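Thermotoga maritima TmcAL (Thermotoga maritima, PDB 5Y0T) belongs to the HIGH nucleotidyl transferase family of the HUP clan and holds adenosine-5'-rp-alpha-thio-triphosphate in a ligand pocket. Local coordinates at residues G45-V49 against P247-M253; E69-F74 against Q387-D391; H273-L279 against R309-L313; K332-Y336 against L383-I388. All coordinates share one frame; numbering follows the deposited sequence.

Contact 1 of 4, residues G45-V49 against P247-M253; sequences GEPAV and PVFLENM
Pro47 is the main bump here, and it fills a hollow between Val248, Leu250 and Met253. The floor of the hollow is the backbone where Phe249 joins Leu250. Pro47 CG rests on that floor, 3.5 Å from Leu250 N. Pro47 CD lies against Leu250 CB at 3.7 Å. Pro47 CB faces two walls, Met253 CE at 3.8 Å and Val248 CG1 at 4.0 Å. The Met253 chain runs extended beyond CG (chi2 169°, chi3 175°), which carries both its sulfur and its methyl up to the proline ring. Both segments are loops of this HIGH nucleotidyl transferase family protein, whose HUP-clan core is Rossmann-like. Residues 45-49 lead from strand 32-38 toward helix 52-61, and residues 247-253 lead into helix 254-261. Tyr398 of helix 381-399 also packs on Pro47, Val248 and Met253. The side chain of Glu46 is about 9 Å from the bound adenosine-5'-rp-alpha-thio-triphosphate. Val49 makes a second, smaller bump. Its CG2 presses on Pro247 CB at 3.5 Å and also touches Phe249 CE1, coming to that ring obliquely. Beside it the loops are joined directly by Val248 N, which donates to Val49 O at 2.9 Å with an N-H...O angle of 156°. Two waters bridge the segments. One donates to Glu46 OE1 and accepts from Leu250 N, and the other donates to both Pro47 O and Val248 O, two carbonyls that could not bond each other. The other carboxylate oxygen of Glu46, OE2, forms salt bridges with Arg44 and Arg214.

Contact 2 of 4, residues E69-F74 against Q387-D391; sequences ELPVVF and QIDLD
Val72 and Asp391 meet where strand 66-70 of the Rossmann-like sheet of this HUP-clan protein passes into the short helix 72-75. Pro71 takes the N-cap position of that helix. The direct hydrogen bond runs from Val72 N to Asp391 OD1, 2.8 Å long. The donor comes from the syn side, 23° out of the carboxylate plane. An acidic group here would probably be stabilised by the backbone N-H groups at that helix start. The other oxygen of Asp391, OD2, is hydrogen-bonded to Tyr336 OH. Water-mediated bonds extend this polar layer. One water donates to Asp391 OD1 and Gln387 O and accepts from Val73 N at 3.1 Å, which ties the helix start to Gln387 and Asp391, one turn apart on helix 381-399. Like charges also come close, with Glu69 OE2 4.2 Å from Asp391 OD1. Two waters bridge these residues. One donates to Glu69 OE1 and Asp391 OD2, the other to Glu69 OE2 and Asp391 O. A salt bridge from Lys52 to Glu69 OE1 probably eases the repulsion further. Apolar packing centres on Leu390. Its CG meets Val72 CG1 at 3.8 Å, the two side chains crossing at about a right angle, and its CD2 lies 4.0 Å from Val73 CB. Leu390 CG stands opposite the backbone N (chi1 175°), which directs the branch to the valines. The Gln387 amide is hydrogen-bonded to Gln335 N and Gly333 O. It approaches Phe74 obliquely, its plane 76° from the ring plane and its NE2 4.1 Å from Phe74 CZ.

Contact 3 of 4, residues H273-L279 against R309-L313; sequences HGFSEGL and RIRRL
Leu313 is the apolar centre of the contact, and its two methyl groups both reach Phe275 and otherwise differ in their neighbours. CD1 lies over one face of the Phe275 ring and meets Leu279 CD1 at 3.6 Å. CD2 touches Phe275 CD2 at 3.9 Å and packs on the backbone of 273-274, 3.5 Å from Gly274 C. It also covers His273 O at 3.4 Å, a buried carbonyl oxygen with no polar partner in the model. Gly274 has no side chain, and so the leucine can lie directly on the chain there. Next to this core, Leu279 CD2 meets Ile310 CD1 at 3.8 Å. Phe283 and Phe269 pack on Phe275 as well, Phe283 edge-to-face. Farther out, Arg309 reaches past Leu279 to the polar edge. Its chain is fully extended from CG to NE, and the guanidinium NH2 passes Leu279 CD1 at 3.7 Å. The group ends in a salt bridge with Glu277. NH1 and NH2 of Arg309 both grip one oxygen, Glu277 OE2, end-on, at 3.3 and 3.0 Å. That oxygen lies in the guanidinium plane but is met from above the carboxylate plane, both nitrogens coming from the same face. The two planes are 47° apart. This charged pair lies toward solvent, since Glu277 is exposed. The loop makes a type I' beta turn from Ser276 to Leu279. Its corner residues Glu277 and Gly278 have the positive phi values, 51° and 74°, typical of that turn, and Gly278 is also the N-cap of helix 279-289.

Contact 4 of 4, residues K332-Y336 against L383-I388; sequences KGPQY and LFLEQI. With EDO (1,2-ethanediol), chain G.
Tyr336 packs tightly against Phe384 and Ile388. The edge of its ring is turned to the face of Phe384 in a T-shaped pair, centroids 5.0 Å apart and planes at 62°. Ile388 CD1 lies over the centre of one Tyr336 face in a CH-pi contact, 4.2 Å from the centroid. Tyr336 CG sits between the backbone N and carbonyl carbon (chi1 50°), which swings the ring to the helix. Gln387 uses both ends of its amide on the loop. Its NE2 donates to Gly333 O at 3.0 Å, and its OE1 accepts from Gln335 N at 2.9 Å, in the carbonyl plane on a lone pair. Gln335 NE2 also donates to Gly333 O, from the opposite face of that carbonyl. Gln335 O is buried without a polar partner. The looser side holds exposed Lys332, whose CB lies 4.0 Å from Leu383 CD2. Here Gln335 NE2 donates to O2 of a 1,2-ethanediol, probably from the crystallisation liquor, which bonds weakly to Lys332 O. Asp380 binds both residues, its N to Gln335 OE1 and its carboxylate to Lys332 NZ. The loop joins helix 323-332 to strand 337-343, against helix 381-399, with helix 368-374 packing on Phe384.

All four contacts lie within one HIGH nucleotidyl transferase chain. Contacts 2 and 4 are neighbours, their centres 7 Å apart. They share Gln387 and Ile388 and end on the same stretch of helix 381-399, so this helix joins the strand-to-helix segment 69-74 to the loop before strand 337-343. Strands 66-70 and 337-343 pair antiparallel in the mixed sheet. Contacts 1, 3 and 4 follow in series along the chain. Contact 1 crosses contact 2, with centres 18 Å apart and no touch. Contact 3 is nested inside the loop that contact 2 closes, but it touches contact 1 through Leu250 and Arg311. Contacts 1 and 3 join loops and helix 307-318 away from those two strands.

Contact 1 of 4, residues G45-V49 against P247-M253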
loop_
_atom_site.group_PDB
_atom_site.type_symbol
_atom_site.label_atom_id
_atom_site.label_comp_id
_atom_site.label_asym_id
_atom_site.label_seq_id
_atom_site.Cartn_x
_atom_site.Cartn_y
_atom_site.Cartn_z
ATOM N N GLY A 45 9.413 -15.726 2.741
ATOM C CA GLY A 45 8.464 -14.619 2.735
ATOM C C GLY A 45 8.435 -13.809 4.030
ATOM O O GLY A 45 7.429 -13.201 4.374
ATOM N N GLU A 46 9.543 -13.804 4.758
ATOM C CA GLU A 46 9.641 -13.029 5.997
ATOM C C GLU A 46 10.706 -11.961 5.826
ATOM O O GLU A 46 11.569 -12.101 4.967
ATOM C CB GLU A 46 10.003 -13.923 7.181
ATOM C CG GLU A 46 8.958 -14.980 7.526
ATOM C CD GLU A 46 9.222 -15.623 8.866
ATOM O OE1 GLU A 46 9.013 -14.946 9.897
ATOM O OE2 GLU A 46 9.634 -16.808 8.887
ATOM N N PRO A 47 10.644 -10.891 6.634
ATOM C CA PRO A 47 11.774 -9.959 6.662
ATOM C C PRO A 47 12.951 -10.592 7.376
ATOM O O PRO A 47 12.748 -11.446 8.245
ATOM C CB PRO A 47 11.246 -8.768 7.462
ATOM C CG PRO A 47 10.184 -9.372 8.365
ATOM C CD PRO A 47 9.575 -10.510 7.574
ATOM N N ALA A 48 14.160 -10.164 7.036
ATOM C CA ALA A 48 15.327 -10.553 7.808
ATOM C C ALA A 48 15.188 -9.905 9.171
ATOM O O ALA A 48 14.637 -8.797 9.299
ATOM C CB ALA A 48 16.598 -10.125 7.107
ATOM N N VAL A 49 15.642 -10.585 10.210
ATOM C CA VAL A 49 15.372 -10.075 11.541
ATOM C C VAL A 49 16.237 -8.828 11.831
ATOM O O VAL A 49 15.844 -7.968 12.624
ATOM C CB VAL A 49 15.565 -11.183 12.608
ATOM C CG1 VAL A 49 17.052 -11.600 12.738
ATOM C CG2 VAL A 49 14.966 -10.737 13.934
ATOM N N PRO A 247 14.709 -6.083 16.675
ATOM C CA PRO A 247 14.481 -7.057 15.611
ATOM C C PRO A 247 13.331 -6.598 14.741
ATOM O O PRO A 247 12.519 -5.801 15.195
ATOM C CB PRO A 247 14.126 -8.341 16.372
ATOM C CG PRO A 247 13.460 -7.837 17.631
ATOM C CD PRO A 247 14.148 -6.516 17.969
ATOM N N VAL A 248 13.282 -7.069 13.505
ATOM C CA VAL A 248 12.149 -6.801 12.631
ATOM C C VAL A 248 11.440 -8.125 12.377
ATOM O O VAL A 248 12.076 -9.091 11.946
ATOM C CB VAL A 248 12.587 -6.176 11.290
ATOM C CG1 VAL A 248 11.374 -6.015 10.353
ATOM C CG2 VAL A 248 13.281 -4.824 11.525
ATOM N N PHE A 249 10.138 -8.186 12.659
ATOM C CA PHE A 249 9.385 -9.436 12.483
ATOM C C PHE A 249 8.268 -9.254 11.462
ATOM O O PHE A 249 7.786 -8.143 11.250
ATOM C CB PHE A 249 8.782 -9.927 13.807
ATOM C CG PHE A 249 9.800 -10.316 14.851
ATOM C CD1 PHE A 249 10.684 -11.362 14.625
ATOM C CD2 PHE A 249 9.858 -9.646 16.067
ATOM C CE1 PHE A 249 11.613 -11.730 15.593
ATOM C CE2 PHE A 249 10.786 -10.004 17.036
ATOM C CZ PHE A 249 11.669 -11.054 16.792
ATOM N N LEU A 250 7.856 -10.347 10.831
ATOM C CA LEU A 250 6.778 -10.281 9.843
ATOM C C LEU A 250 5.513 -9.677 10.429
ATOM O O LEU A 250 4.803 -8.924 9.765
ATOM C CB LEU A 250 6.470 -11.668 9.295
ATOM C CG LEU A 250 5.383 -11.707 8.224
ATOM C CD1 LEU A 250 5.768 -10.861 7.040
ATOM C CD2 LEU A 250 5.150 -13.152 7.809
ATOM N N GLU A 251 5.234 -9.990 11.685
ATOM C CA GLU A 251 3.993 -9.514 12.282
ATOM C C GLU A 251 4.008 -7.983 12.415
ATOM O O GLU A 251 2.939 -7.351 12.414
ATOM C CB GLU A 251 3.742 -10.199 13.633
ATOM C CG GLU A 251 4.829 -9.998 14.667
ATOM C CD GLU A 251 5.786 -11.175 14.775
ATOM O OE1 GLU A 251 6.026 -11.869 13.757
ATOM O OE2 GLU A 251 6.302 -11.395 15.893
ATOM N N ASN A 252 5.197 -7.378 12.474
ATOM C CA ASN A 252 5.299 -5.912 12.462
ATOM C C ASN A 252 4.795 -5.332 11.132
ATOM O O ASN A 252 4.327 -4.193 11.075
ATOM C CB ASN A 252 6.750 -5.431 12.702
ATOM C CG ASN A 252 7.367 -6.002 13.979
ATOM O OD1 ASN A 252 8.540 -6.361 14.000
ATOM N ND2 ASN A 252 6.581 -6.078 15.043
ATOM N N MET A 253 4.905 -6.116 10.065
ATOM C CA MET A 253 4.433 -5.682 8.748
ATOM C C MET A 253 3.004 -6.127 8.448
ATOM O O MET A 253 2.466 -5.832 7.381
ATOM C CB MET A 253 5.341 -6.222 7.653
ATOM C CG MET A 253 6.746 -5.690 7.720
ATOM S SD MET A 253 7.861 -6.572 6.623
ATOM C CE MET A 253 9.318 -5.564 6.902
HETATM O O HOH W 1 9.652 -12.712 10.967
HETATM O O HOH W 2 12.135 -11.802 11.007
#

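Contact 2 of 4, residues E69-F74 against Q387-D391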
loop_
_atom_site.group_PDB
_atom_site.type_symbol
_atom_site.label_atom_id
_atom_site.label_comp_id
_atom_site.label_asym_id
_atom_site.label_seq_id
_atom_site.Cartn_x
_atom_site.Cartn_y
_atom_site.Cartn_z
ATOM N N GLU A 69 24.653 -9.206 -2.843
ATOM C CA GLU A 69 23.217 -9.357 -2.626
ATOM C C GLU A 69 22.581 -10.229 -3.709
ATOM O O GLU A 69 22.803 -10.018 -4.903
ATOM C CB GLU A 69 22.498 -8.000 -2.590
ATOM C CG GLU A 69 21.015 -8.183 -2.286
ATOM C CD GLU A 69 20.258 -6.877 -2.058
ATOM O OE1 GLU A 69 20.871 -5.785 -2.155
ATOM O OE2 GLU A 69 19.038 -6.951 -1.794
ATOM N N LEU A 70 21.805 -11.220 -3.284
ATOM C CA LEU A 70 20.922 -11.956 -4.191
ATOM C C LEU A 70 19.721 -11.045 -4.434
ATOM O O LEU A 70 19.014 -10.713 -3.489
ATOM C CB LEU A 70 20.498 -13.290 -3.569
ATOM C CG LEU A 70 19.459 -14.147 -4.325
ATOM C CD1 LEU A 70 20.012 -14.546 -5.684
ATOM C CD2 LEU A 70 19.077 -15.373 -3.522
ATOM N N PRO A 71 19.509 -10.594 -5.686
ATOM C CA PRO A 71 18.422 -9.619 -5.881
ATOM C C PRO A 71 17.074 -10.114 -5.379
ATOM O O PRO A 71 16.793 -11.317 -5.451
ATOM C CB PRO A 71 18.406 -9.417 -7.408
ATOM C CG PRO A 71 19.890 -9.559 -7.767
ATOM C CD PRO A 71 20.323 -10.759 -6.902
ATOM N N VAL A 72 16.264 -9.191 -4.872
ATOM C CA VAL A 72 14.957 -9.509 -4.278
ATOM C C VAL A 72 14.095 -10.411 -5.158
ATOM O O VAL A 72 13.403 -11.296 -4.663
ATOM C CB VAL A 72 14.157 -8.217 -3.973
ATOM C CG1 VAL A 72 12.727 -8.548 -3.521
ATOM C CG2 VAL A 72 14.892 -7.371 -2.927
ATOM N N VAL A 73 14.128 -10.184 -6.466
ATOM C CA VAL A 73 13.266 -10.946 -7.350
ATOM C C VAL A 73 13.581 -12.454 -7.289
ATOM O O VAL A 73 12.705 -13.273 -7.554
ATOM C CB VAL A 73 13.369 -10.418 -8.817
ATOM C CG1 VAL A 73 14.805 -10.614 -9.388
ATOM C CG2 VAL A 73 12.302 -11.058 -9.690
ATOM N N PHE A 74 14.843 -12.813 -7.021
ATOM C CA PHE A 74 15.229 -14.211 -6.740
ATOM C C PHE A 74 15.147 -14.616 -5.275
ATOM O O PHE A 74 14.726 -15.729 -4.959
ATOM C CB PHE A 74 16.634 -14.482 -7.275
ATOM C CG PHE A 74 16.786 -14.084 -8.714
ATOM C CD1 PHE A 74 16.132 -14.797 -9.706
ATOM C CD2 PHE A 74 17.522 -12.952 -9.066
ATOM C CE1 PHE A 74 16.237 -14.413 -11.043
ATOM C CE2 PHE A 74 17.638 -12.566 -10.398
ATOM C CZ PHE A 74 16.989 -13.293 -11.383
ATOM N N GLN A 387 15.021 -4.577 -11.796
ATOM C CA GLN A 387 15.548 -5.409 -10.731
ATOM C C GLN A 387 16.113 -4.565 -9.593
ATOM O O GLN A 387 15.781 -4.785 -8.421
ATOM C CB GLN A 387 16.624 -6.370 -11.271
ATOM C CG GLN A 387 16.066 -7.501 -12.120
ATOM C CD GLN A 387 17.148 -8.417 -12.692
ATOM O OE1 GLN A 387 18.335 -8.087 -12.674
ATOM N NE2 GLN A 387 16.737 -9.579 -13.188
ATOM N N ILE A 388 16.958 -3.586 -9.921
ATOM C CA ILE A 388 17.643 -2.851 -8.860
ATOM C C ILE A 388 16.674 -1.882 -8.158
ATOM O O ILE A 388 16.802 -1.640 -6.953
ATOM C CB ILE A 388 18.905 -2.122 -9.398
ATOM C CG1 ILE A 388 19.935 -1.932 -8.283
ATOM C CG2 ILE A 388 18.554 -0.774 -10.093
ATOM C CD1 ILE A 388 21.336 -1.591 -8.820
ATOM N N ASP A 389 15.670 -1.395 -8.884
ATOM C CA ASP A 389 14.610 -0.586 -8.287
ATOM C C ASP A 389 13.845 -1.392 -7.225
ATOM O O ASP A 389 13.492 -0.870 -6.158
ATOM C CB ASP A 389 13.644 -0.084 -9.362
ATOM C CG ASP A 389 12.419 0.609 -8.767
ATOM O OD1 ASP A 389 12.552 1.765 -8.317
ATOM O OD2 ASP A 389 11.334 -0.015 -8.733
ATOM N N LEU A 390 13.626 -2.671 -7.501
ATOM C CA LEU A 390 12.989 -3.554 -6.520
ATOM C C LEU A 390 13.875 -3.745 -5.294
ATOM O O LEU A 390 13.388 -3.689 -4.151
ATOM C CB LEU A 390 12.640 -4.905 -7.165
ATOM C CG LEU A 390 12.066 -5.967 -6.225
ATOM C CD1 LEU A 390 10.813 -5.444 -5.477
ATOM C CD2 LEU A 390 11.757 -7.238 -6.975
ATOM N N ASP A 391 15.181 -3.935 -5.506
ATOM C CA ASP A 391 16.106 -4.059 -4.371
ATOM C C ASP A 391 16.048 -2.830 -3.449
ATOM O O ASP A 391 15.992 -2.955 -2.220
ATOM C CB ASP A 391 17.549 -4.272 -4.861
ATOM C CG ASP A 391 17.765 -5.647 -5.483
ATOM O OD1 ASP A 391 16.862 -6.510 -5.376
ATOM O OD2 ASP A 391 18.839 -5.857 -6.100
HETATM O O HOH W 3 17.134 -5.195 -0.986
HETATM O O HOH W 4 21.014 -4.773 -4.642
HETATM O O HOH W 5 15.317 -7.486 -7.527
#

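Contact 3 of 4, residues H273-L279 against R309-L313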
loop_
_atom_site.group_PDB
_atom_site.type_symbol
_atom_site.label_atom_id
_atom_site.label_comp_id
_atom_site.label_asym_id
_atom_site.label_seq_id
_atom_site.Cartn_x
_atom_site.Cartn_y
_atom_site.Cartn_z
ATOM N N HIS A 273 3.175 -12.337 -9.940
ATOM C CA HIS A 273 3.802 -13.629 -10.161
ATOM C C HIS A 273 3.415 -14.616 -9.078
ATOM O O HIS A 273 3.410 -14.270 -7.897
ATOM C CB HIS A 273 5.326 -13.518 -10.207
ATOM C CG HIS A 273 6.002 -14.849 -10.340
ATOM N ND1 HIS A 273 6.024 -15.550 -11.526
ATOM C CD2 HIS A 273 6.614 -15.636 -9.425
ATOM C CE1 HIS A 273 6.644 -16.702 -11.342
ATOM N NE2 HIS A 273 7.019 -16.775 -10.078
ATOM N N GLY A 274 3.103 -15.842 -9.486
ATOM C CA GLY A 274 2.812 -16.908 -8.544
ATOM C C GLY A 274 1.337 -17.120 -8.249
ATOM O O GLY A 274 0.975 -18.072 -7.571
ATOM N N PHE A 275 0.477 -16.233 -8.737
ATOM C CA PHE A 275 -0.954 -16.417 -8.530
ATOM C C PHE A 275 -1.552 -17.391 -9.539
ATOM O O PHE A 275 -1.407 -17.229 -10.746
ATOM C CB PHE A 275 -1.690 -15.076 -8.573
ATOM C CG PHE A 275 -1.700 -14.380 -7.251
ATOM C CD1 PHE A 275 -2.720 -14.612 -6.339
ATOM C CD2 PHE A 275 -0.661 -13.543 -6.890
ATOM C CE1 PHE A 275 -2.711 -14.000 -5.103
ATOM C CE2 PHE A 275 -0.644 -12.928 -5.659
ATOM C CZ PHE A 275 -1.661 -13.150 -4.763
ATOM N N SER A 276 -2.200 -18.418 -9.004
ATOM C CA SER A 276 -2.930 -19.412 -9.770
ATOM C C SER A 276 -3.770 -20.197 -8.776
ATOM O O SER A 276 -3.807 -19.852 -7.593
ATOM C CB SER A 276 -1.987 -20.343 -10.535
ATOM O OG SER A 276 -1.252 -21.159 -9.639
ATOM N N GLU A 277 -4.425 -21.252 -9.258
ATOM C CA GLU A 277 -5.199 -22.163 -8.415
ATOM C C GLU A 277 -6.194 -21.462 -7.500
ATOM O O GLU A 277 -6.388 -21.885 -6.359
ATOM C CB GLU A 277 -4.267 -23.018 -7.559
ATOM C CG GLU A 277 -3.320 -23.905 -8.339
ATOM C CD GLU A 277 -2.490 -24.784 -7.424
ATOM O OE1 GLU A 277 -3.071 -25.667 -6.750
ATOM O OE2 GLU A 277 -1.259 -24.585 -7.370
ATOM N N GLY A 278 -6.820 -20.400 -7.999
ATOM C CA GLY A 278 -7.814 -19.668 -7.235
ATOM C C GLY A 278 -7.275 -18.781 -6.118
ATOM O O GLY A 278 -8.046 -18.307 -5.287
ATOM N N LEU A 279 -5.964 -18.535 -6.098
ATOM C CA LEU A 279 -5.360 -17.751 -5.023
ATOM C C LEU A 279 -5.739 -16.274 -5.075
ATOM O O LEU A 279 -5.700 -15.590 -4.049
ATOM C CB LEU A 279 -3.834 -17.891 -5.047
ATOM C CG LEU A 279 -3.344 -19.158 -4.343
ATOM C CD1 LEU A 279 -1.943 -19.551 -4.792
ATOM C CD2 LEU A 279 -3.380 -18.960 -2.833
ATOM N N ARG A 309 4.539 -20.294 0.725
ATOM C CA ARG A 309 4.027 -19.897 -0.578
ATOM C C ARG A 309 3.107 -18.686 -0.415
ATOM O O ARG A 309 3.220 -17.722 -1.167
ATOM C CB ARG A 309 3.291 -21.049 -1.260
ATOM C CG ARG A 309 2.719 -20.698 -2.625
ATOM C CD ARG A 309 2.135 -21.938 -3.299
ATOM N NE ARG A 309 1.441 -21.633 -4.548
ATOM C CZ ARG A 309 0.706 -22.508 -5.229
ATOM N NH1 ARG A 309 0.565 -23.755 -4.787
ATOM N NH2 ARG A 309 0.111 -22.139 -6.353
ATOM N N ILE A 310 2.209 -18.733 0.569
ATOM C CA ILE A 310 1.305 -17.598 0.785
ATOM C C ILE A 310 2.067 -16.332 1.190
ATOM O O ILE A 310 1.787 -15.246 0.678
ATOM C CB ILE A 310 0.237 -17.895 1.858
ATOM C CG1 ILE A 310 -0.513 -19.190 1.540
ATOM C CG2 ILE A 310 -0.750 -16.734 1.947
ATOM C CD1 ILE A 310 -0.994 -19.261 0.110
ATOM N N ARG A 311 3.022 -16.467 2.112
ATOM C CA ARG A 311 3.834 -15.322 2.533
ATOM C C ARG A 311 4.646 -14.736 1.373
ATOM O O ARG A 311 4.788 -13.518 1.278
ATOM C CB ARG A 311 4.779 -15.707 3.686
ATOM C CG ARG A 311 4.079 -15.973 5.033
ATOM C CD ARG A 311 5.107 -16.229 6.147
ATOM N NE ARG A 311 5.960 -17.384 5.870
ATOM C CZ ARG A 311 6.009 -18.490 6.611
ATOM N NH1 ARG A 311 5.257 -18.616 7.700
ATOM N NH2 ARG A 311 6.819 -19.475 6.263
ATOM N N ARG A 312 5.195 -15.589 0.509
ATOM C CA ARG A 312 5.907 -15.100 -0.680
ATOM C C ARG A 312 4.945 -14.300 -1.559
ATOM O O ARG A 312 5.287 -13.219 -2.027
ATOM C CB ARG A 312 6.527 -16.243 -1.501
ATOM C CG ARG A 312 7.874 -16.760 -0.992
ATOM C CD ARG A 312 8.520 -17.793 -1.960
ATOM N NE ARG A 312 7.779 -19.040 -2.035
ATOM C CZ ARG A 312 8.044 -20.103 -1.292
ATOM N NH1 ARG A 312 9.035 -20.062 -0.411
ATOM N NH2 ARG A 312 7.319 -21.202 -1.425
ATOM N N LEU A 313 3.740 -14.827 -1.775
ATOM C CA LEU A 313 2.764 -14.113 -2.605
ATOM C C LEU A 313 2.384 -12.743 -2.025
ATOM O O LEU A 313 2.106 -11.807 -2.774
ATOM C CB LEU A 313 1.506 -14.958 -2.800
ATOM C CG LEU A 313 1.636 -16.145 -3.759
ATOM C CD1 LEU A 313 0.331 -16.939 -3.817
ATOM C CD2 LEU A 313 2.035 -15.676 -5.142
#

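Contact 4 of 4, residues K332-Y336 against L383-I388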
loop_
_atom_site.group_PDB
_atom_site.type_symbol
_atom_site.label_atom_id
_atom_site.label_comp_id
_atom_site.label_asym_id
_atom_site.label_seq_id
_atom_site.Cartn_x
_atom_site.Cartn_y
_atom_site.Cartn_z
ATOM N N LYS A 332 16.636 -14.403 -18.308
ATOM C CA LYS A 332 17.912 -13.699 -18.476
ATOM C C LYS A 332 18.749 -13.619 -17.192
ATOM O O LYS A 332 19.951 -13.336 -17.237
ATOM C CB LYS A 332 17.657 -12.281 -18.996
ATOM C CG LYS A 332 16.849 -12.220 -20.300
ATOM C CD LYS A 332 16.922 -10.807 -20.915
ATOM C CE LYS A 332 16.245 -10.746 -22.286
ATOM N NZ LYS A 332 16.333 -9.367 -22.864
ATOM N N GLY A 333 18.133 -13.860 -16.045
ATOM C CA GLY A 333 18.877 -13.811 -14.796
ATOM C C GLY A 333 19.075 -12.411 -14.243
ATOM O O GLY A 333 18.525 -11.427 -14.766
ATOM N N PRO A 334 19.864 -12.306 -13.171
ATOM C CA PRO A 334 20.294 -11.027 -12.583
ATOM C C PRO A 334 21.115 -10.233 -13.580
ATOM O O PRO A 334 21.868 -10.830 -14.357
ATOM C CB PRO A 334 21.154 -11.458 -11.382
ATOM C CG PRO A 334 21.680 -12.819 -11.792
ATOM C CD PRO A 334 20.493 -13.456 -12.504
ATOM N N GLN A 335 20.919 -8.919 -13.617
ATOM C CA GLN A 335 21.639 -8.087 -14.564
ATOM C C GLN A 335 22.830 -7.360 -13.927
ATOM O O GLN A 335 23.520 -6.604 -14.603
ATOM C CB GLN A 335 20.669 -7.090 -15.218
ATOM C CG GLN A 335 19.542 -7.794 -16.003
ATOM C CD GLN A 335 20.076 -8.691 -17.116
ATOM O OE1 GLN A 335 20.767 -8.221 -18.010
ATOM N NE2 GLN A 335 19.752 -9.992 -17.062
ATOM N N TYR A 336 23.079 -7.578 -12.634
ATOM C CA TYR A 336 24.200 -6.890 -11.974
ATOM C C TYR A 336 24.692 -7.714 -10.793
ATOM O O TYR A 336 23.974 -8.574 -10.266
ATOM C CB TYR A 336 23.790 -5.472 -11.468
ATOM C CG TYR A 336 22.506 -5.530 -10.664
ATOM C CD1 TYR A 336 22.514 -5.845 -9.308
ATOM C CD2 TYR A 336 21.274 -5.342 -11.283
ATOM C CE1 TYR A 336 21.329 -5.952 -8.588
ATOM C CE2 TYR A 336 20.095 -5.445 -10.574
ATOM C CZ TYR A 336 20.116 -5.734 -9.235
ATOM O OH TYR A 336 18.911 -5.847 -8.558
ATOM N N LEU A 383 15.463 -4.370 -17.707
ATOM C CA LEU A 383 15.404 -5.388 -16.654
ATOM C C LEU A 383 16.330 -5.039 -15.480
ATOM O O LEU A 383 15.956 -5.162 -14.287
ATOM C CB LEU A 383 15.765 -6.758 -17.226
ATOM C CG LEU A 383 15.602 -7.930 -16.256
ATOM C CD1 LEU A 383 14.156 -8.023 -15.755
ATOM C CD2 LEU A 383 16.006 -9.206 -16.974
ATOM N N PHE A 384 17.531 -4.589 -15.819
ATOM C CA PHE A 384 18.502 -4.119 -14.825
ATOM C C PHE A 384 17.838 -3.057 -13.946
ATOM O O PHE A 384 17.846 -3.158 -12.726
ATOM C CB PHE A 384 19.750 -3.578 -15.554
ATOM C CG PHE A 384 20.862 -3.068 -14.655
ATOM C CD1 PHE A 384 20.678 -1.972 -13.813
ATOM C CD2 PHE A 384 22.134 -3.626 -14.739
ATOM C CE1 PHE A 384 21.727 -1.482 -13.034
ATOM C CE2 PHE A 384 23.192 -3.130 -13.980
ATOM C CZ PHE A 384 22.984 -2.062 -13.116
ATOM N N LEU A 385 17.258 -2.038 -14.576
ATOM C CA LEU A 385 16.631 -0.959 -13.825
ATOM C C LEU A 385 15.470 -1.457 -12.964
ATOM O O LEU A 385 15.347 -1.048 -11.810
ATOM C CB LEU A 385 16.150 0.155 -14.775
ATOM C CG LEU A 385 17.278 0.943 -15.449
ATOM C CD1 LEU A 385 16.723 1.933 -16.505
ATOM C CD2 LEU A 385 18.134 1.675 -14.427
ATOM N N GLU A 386 14.626 -2.334 -13.510
ATOM C CA GLU A 386 13.521 -2.909 -12.731
ATOM C C GLU A 386 14.003 -3.755 -11.563
ATOM O O GLU A 386 13.471 -3.649 -10.448
ATOM C CB GLU A 386 12.589 -3.738 -13.639
ATOM C CG GLU A 386 11.878 -2.849 -14.656
ATOM C CD GLU A 386 10.892 -3.588 -15.553
ATOM O OE1 GLU A 386 10.706 -4.808 -15.387
ATOM O OE2 GLU A 386 10.298 -2.934 -16.434
ATOM N N GLN A 387 15.021 -4.577 -11.796
ATOM C CA GLN A 387 15.548 -5.409 -10.731
ATOM C C GLN A 387 16.113 -4.565 -9.593
ATOM O O GLN A 387 15.781 -4.785 -8.421
ATOM C CB GLN A 387 16.624 -6.370 -11.271
ATOM C CG GLN A 387 16.066 -7.501 -12.120
ATOM C CD GLN A 387 17.148 -8.417 -12.692
ATOM O OE1 GLN A 387 18.335 -8.087 -12.674
ATOM N NE2 GLN A 387 16.737 -9.579 -13.188
ATOM N N ILE A 388 16.958 -3.586 -9.921
ATOM C CA ILE A 388 17.643 -2.851 -8.860
ATOM C C ILE A 388 16.674 -1.882 -8.158
ATOM O O ILE A 388 16.802 -1.640 -6.953
ATOM C CB ILE A 388 18.905 -2.122 -9.398
ATOM C CG1 ILE A 388 19.935 -1.932 -8.283
ATOM C CG2 ILE A 388 18.554 -0.774 -10.093
ATOM C CD1 ILE A 388 21.336 -1.591 -8.820
HETATM C C1 EDO G . 23.031 -10.346 -18.786
HETATM O O1 EDO G . 23.797 -9.966 -19.944
HETATM C C2 EDO G . 22.335 -11.686 -19.040
HETATM O O2 EDO G . 21.035 -11.460 -19.635
#